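Local coordinates for exocyst complex component EXO70 (Saccharomyces cerevisiae, PDB 2PFV), which helps tether secretory vesicles to sites of exocytosis as a subunit of the exocyst, in whose assembly it also plays a role, at residues 408-413 against 456-461. Sequence-based numbering, arbitrary orientation.
Sequences HKQRIG and VSDWRD
Asp458 OD2 takes a hydrogen bond of 2.7 Å from a water molecule, and the same water accepts one of 3.2 Å from Gln410 N, so a single solvent molecule joins the carboxylate of one helix to the first turn of another. No direct hydrogen bond links 408-413 to 456-461, and the pair illustrates how helices can meet through water and the flanks of polar side chains. Gln410 N lies in the opening turn, two residues past the N-cap residue His408, where amide groups lack a carbonyl partner from a preceding turn; a carboxylate here would probably also be favoured by the helix dipole. OD2 also rests against the aliphatic base of the glutamine, 3.7 Å from Gln410 CB. The other oxygen, OD1, stands 4.2 Å from Lys409 NZ, beyond a salt bridge, though the opposite charges should still attract. That ammonium is instead held by the carbonyl oxygens of Ser403 and Asn406, and the bends of its chain at chi3 and chi4 turn it back toward this preceding loop. The curled chain lays Lys409 CE against Ser457 OG at 3.1 Å, a close contact without a hydrogen bond; the hydroxyl is bonded to the carbonyl of Tyr454 in its own helix. Gln410, for its part, extends with CG anti to the backbone N (chi1 -178°), bringing NE2 within 4.1 Å of Trp459 NE1. Amide and indole planes are 69° apart, and NE2 is hydrogen-bonded to Thr503 OG1 of helix 482-503, which the indole also touches. Helices 409-428 and 439-471 run roughly antiparallel here, the axes of their short segments coming within 9.3 Å, as in the helical-hairpin packing from which the elongated, all-helical Exo70 rod is built.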
ATOM      1  N   HIS A 408      28.468  14.390 -27.650  1.00 33.13           N
ATOM      2  CA  HIS A 408      28.098  15.341 -26.607  1.00 32.66           C
ATOM      3  C   HIS A 408      28.110  14.737 -25.206  1.00 32.19           C
ATOM      4  O   HIS A 408      27.354  15.165 -24.333  1.00 32.70           O
ATOM      5  CB  HIS A 408      26.711  15.896 -26.927  1.00 32.59           C
ATOM      6  CG  HIS A 408      26.596  16.441 -28.317  1.00 33.63           C
ATOM      7  ND1 HIS A 408      26.981  17.721 -28.649  1.00 34.97           N
ATOM      8  CD2 HIS A 408      26.226  15.846 -29.478  1.00 33.74           C
ATOM      9  CE1 HIS A 408      26.857  17.892 -29.953  1.00 35.00           C
ATOM     10  NE2 HIS A 408      26.401  16.769 -30.479  1.00 34.56           N
ATOM     11  N   LYS A 409      28.980  13.762 -24.979  1.00 31.01           N
ATOM     12  CA  LYS A 409      29.029  13.114 -23.671  1.00 30.45           C
ATOM     13  C   LYS A 409      29.282  14.071 -22.510  1.00 29.25           C
ATOM     14  O   LYS A 409      28.669  13.941 -21.453  1.00 27.94           O
ATOM     15  CB  LYS A 409      30.063  11.976 -23.683  1.00 29.36           C
ATOM     16  CG  LYS A 409      29.681  10.888 -24.696  1.00 31.81           C
ATOM     17  CD  LYS A 409      30.406   9.568 -24.515  1.00 32.19           C
ATOM     18  CE  LYS A 409      31.857   9.658 -24.895  1.00 29.63           C
ATOM     19  NZ  LYS A 409      32.017  10.368 -26.182  1.00 33.66           N
ATOM     20  N   GLN A 410      30.153  15.049 -22.705  1.00 29.67           N
ATOM     21  CA  GLN A 410      30.447  15.983 -21.629  1.00 31.21           C
ATOM     22  C   GLN A 410      29.206  16.763 -21.164  1.00 30.72           C
ATOM     23  O   GLN A 410      28.896  16.783 -19.966  1.00 27.46           O
ATOM     24  CB  GLN A 410      31.554  16.955 -22.057  1.00 31.56           C
ATOM     25  CG  GLN A 410      31.948  17.943 -20.959  1.00 33.53           C
ATOM     26  CD  GLN A 410      33.142  18.806 -21.339  1.00 35.20           C
ATOM     27  OE1 GLN A 410      33.112  19.532 -22.337  1.00 39.84           O
ATOM     28  NE2 GLN A 410      34.196  18.736 -20.541  1.00 33.80           N
ATOM     29  N   ARG A 411      28.502  17.393 -22.106  1.00 28.66           N
ATOM     30  CA  ARG A 411      27.307  18.171 -21.775  1.00 28.86           C
ATOM     31  C   ARG A 411      26.202  17.293 -21.225  1.00 28.25           C
ATOM     32  O   ARG A 411      25.536  17.641 -20.250  1.00 27.09           O
ATOM     33  CB  ARG A 411      26.779  18.933 -23.001  1.00 30.42           C
ATOM     34  CG  ARG A 411      25.432  19.586 -22.731  1.00 32.72           C
ATOM     35  CD  ARG A 411      24.902  20.452 -23.869  1.00 32.08           C
ATOM     36  NE  ARG A 411      23.639  21.066 -23.461  1.00 35.05           N
ATOM     37  CZ  ARG A 411      22.837  21.769 -24.259  1.00 38.18           C
ATOM     38  NH1 ARG A 411      23.155  21.954 -25.532  1.00 36.16           N
ATOM     39  NH2 ARG A 411      21.715  22.294 -23.775  1.00 37.23           N
ATOM     40  N   ILE A 412      26.005  16.144 -21.851  1.00 27.19           N
ATOM     41  CA  ILE A 412      24.978  15.230 -21.404  1.00 25.49           C
ATOM     42  C   ILE A 412      25.300  14.719 -20.002  1.00 25.70           C
ATOM     43  O   ILE A 412      24.426  14.674 -19.136  1.00 24.24           O
ATOM     44  CB  ILE A 412      24.849  14.054 -22.394  1.00 26.59           C
ATOM     45  CG1 ILE A 412      24.311  14.576 -23.730  1.00 28.97           C
ATOM     46  CG2 ILE A 412      23.936  12.982 -21.823  1.00 26.35           C
ATOM     47  CD1 ILE A 412      24.391  13.564 -24.880  1.00 32.10           C
ATOM     48  N   GLY A 413      26.553  14.340 -19.777  1.00 23.98           N
ATOM     49  CA  GLY A 413      26.939  13.850 -18.464  1.00 25.42           C
ATOM     50  C   GLY A 413      26.581  14.867 -17.392  1.00 24.03           C
ATOM     51  O   GLY A 413      26.016  14.524 -16.359  1.00 22.24           O
ATOM     52  N   VAL A 456      34.245  12.919 -18.232  1.00 33.68           N
ATOM     53  CA  VAL A 456      35.688  12.733 -18.380  1.00 36.96           C
ATOM     54  C   VAL A 456      36.126  12.041 -19.689  1.00 35.27           C
ATOM     55  O   VAL A 456      37.310  12.066 -20.036  1.00 33.70           O
ATOM     56  CB  VAL A 456      36.256  11.949 -17.151  1.00 38.98           C
ATOM     57  CG1 VAL A 456      35.584  10.611 -17.028  1.00 41.73           C
ATOM     58  CG2 VAL A 456      37.750  11.759 -17.284  1.00 43.60           C
ATOM     59  N   SER A 457      35.180  11.455 -20.426  1.00 35.73           N
ATOM     60  CA  SER A 457      35.497  10.733 -21.674  1.00 35.69           C
ATOM     61  C   SER A 457      36.336  11.493 -22.706  1.00 32.08           C
ATOM     62  O   SER A 457      37.314  10.949 -23.238  1.00 31.40           O
ATOM     63  CB  SER A 457      34.215  10.248 -22.356  1.00 37.88           C
ATOM     64  OG  SER A 457      33.511  11.338 -22.929  1.00 41.27           O
ATOM     65  N   ASP A 458      35.955  12.730 -23.005  1.00 30.44           N
ATOM     66  CA  ASP A 458      36.697  13.538 -23.976  1.00 31.42           C
ATOM     67  C   ASP A 458      38.153  13.707 -23.539  1.00 30.44           C
ATOM     68  O   ASP A 458      39.064  13.781 -24.366  1.00 30.18           O
ATOM     69  CB  ASP A 458      36.046  14.918 -24.155  1.00 34.86           C
ATOM     70  CG  ASP A 458      34.650  14.836 -24.762  1.00 39.08           C
ATOM     71  OD1 ASP A 458      34.283  13.759 -25.280  1.00 42.43           O
ATOM     72  OD2 ASP A 458      33.916  15.851 -24.732  1.00 42.55           O
ATOM     73  N   TRP A 459      38.381  13.764 -22.235  1.00 28.52           N
ATOM     74  CA  TRP A 459      39.744  13.896 -21.753  1.00 29.31           C
ATOM     75  C   TRP A 459      40.530  12.620 -22.085  1.00 27.45           C
ATOM     76  O   TRP A 459      41.683  12.693 -22.517  1.00 26.58           O
ATOM     77  CB  TRP A 459      39.763  14.167 -20.238  1.00 27.20           C
ATOM     78  CG  TRP A 459      39.236  15.528 -19.887  1.00 28.59           C
ATOM     79  CD1 TRP A 459      37.959  15.847 -19.535  1.00 27.52           C
ATOM     80  CD2 TRP A 459      39.970  16.762 -19.902  1.00 28.25           C
ATOM     81  NE1 TRP A 459      37.848  17.205 -19.330  1.00 29.57           N
ATOM     82  CE2 TRP A 459      39.070  17.789 -19.548  1.00 29.69           C
ATOM     83  CE3 TRP A 459      41.306  17.097 -20.179  1.00 30.72           C
ATOM     84  CZ2 TRP A 459      39.461  19.139 -19.461  1.00 30.96           C
ATOM     85  CZ3 TRP A 459      41.698  18.443 -20.093  1.00 32.04           C
ATOM     86  CH2 TRP A 459      40.773  19.443 -19.735  1.00 29.02           C
ATOM     87  N   ARG A 460      39.913  11.458 -21.884  1.00 28.08           N
ATOM     88  CA  ARG A 460      40.589  10.194 -22.198  1.00 33.47           C
ATOM     89  C   ARG A 460      41.024  10.192 -23.660  1.00 33.20           C
ATOM     90  O   ARG A 460      42.141   9.785 -23.978  1.00 33.91           O
ATOM     91  CB  ARG A 460      39.678   8.988 -21.974  1.00 35.76           C
ATOM     92  CG  ARG A 460      39.211   8.772 -20.566  1.00 38.06           C
ATOM     93  CD  ARG A 460      38.601   7.380 -20.450  1.00 42.38           C
ATOM     94  NE  ARG A 460      37.865   7.204 -19.203  1.00 46.79           N
ATOM     95  CZ  ARG A 460      36.596   7.556 -19.027  1.00 48.37           C
ATOM     96  NH1 ARG A 460      35.913   8.104 -20.023  1.00 47.46           N
ATOM     97  NH2 ARG A 460      36.011   7.359 -17.852  1.00 50.11           N
ATOM     98  N   ASP A 461      40.146  10.654 -24.547  1.00 33.89           N
ATOM     99  CA  ASP A 461      40.476  10.701 -25.971  1.00 35.06           C
ATOM    100  C   ASP A 461      41.685  11.592 -26.207  1.00 36.82           C
ATOM    101  O   ASP A 461      42.571  11.268 -27.005  1.00 36.92           O
ATOM    102  CB  ASP A 461      39.297  11.235 -26.789  1.00 36.81           C
ATOM    103  CG  ASP A 461      38.105  10.305 -26.767  1.00 37.83           C
ATOM    104  OD1 ASP A 461      38.255   9.159 -26.296  1.00 39.38           O
ATOM    105  OD2 ASP A 461      37.017  10.715 -27.225  1.00 39.69           O
TER
HETATM  106  O   HOH W   1      31.329  16.118 -25.462  1.00 36.84           O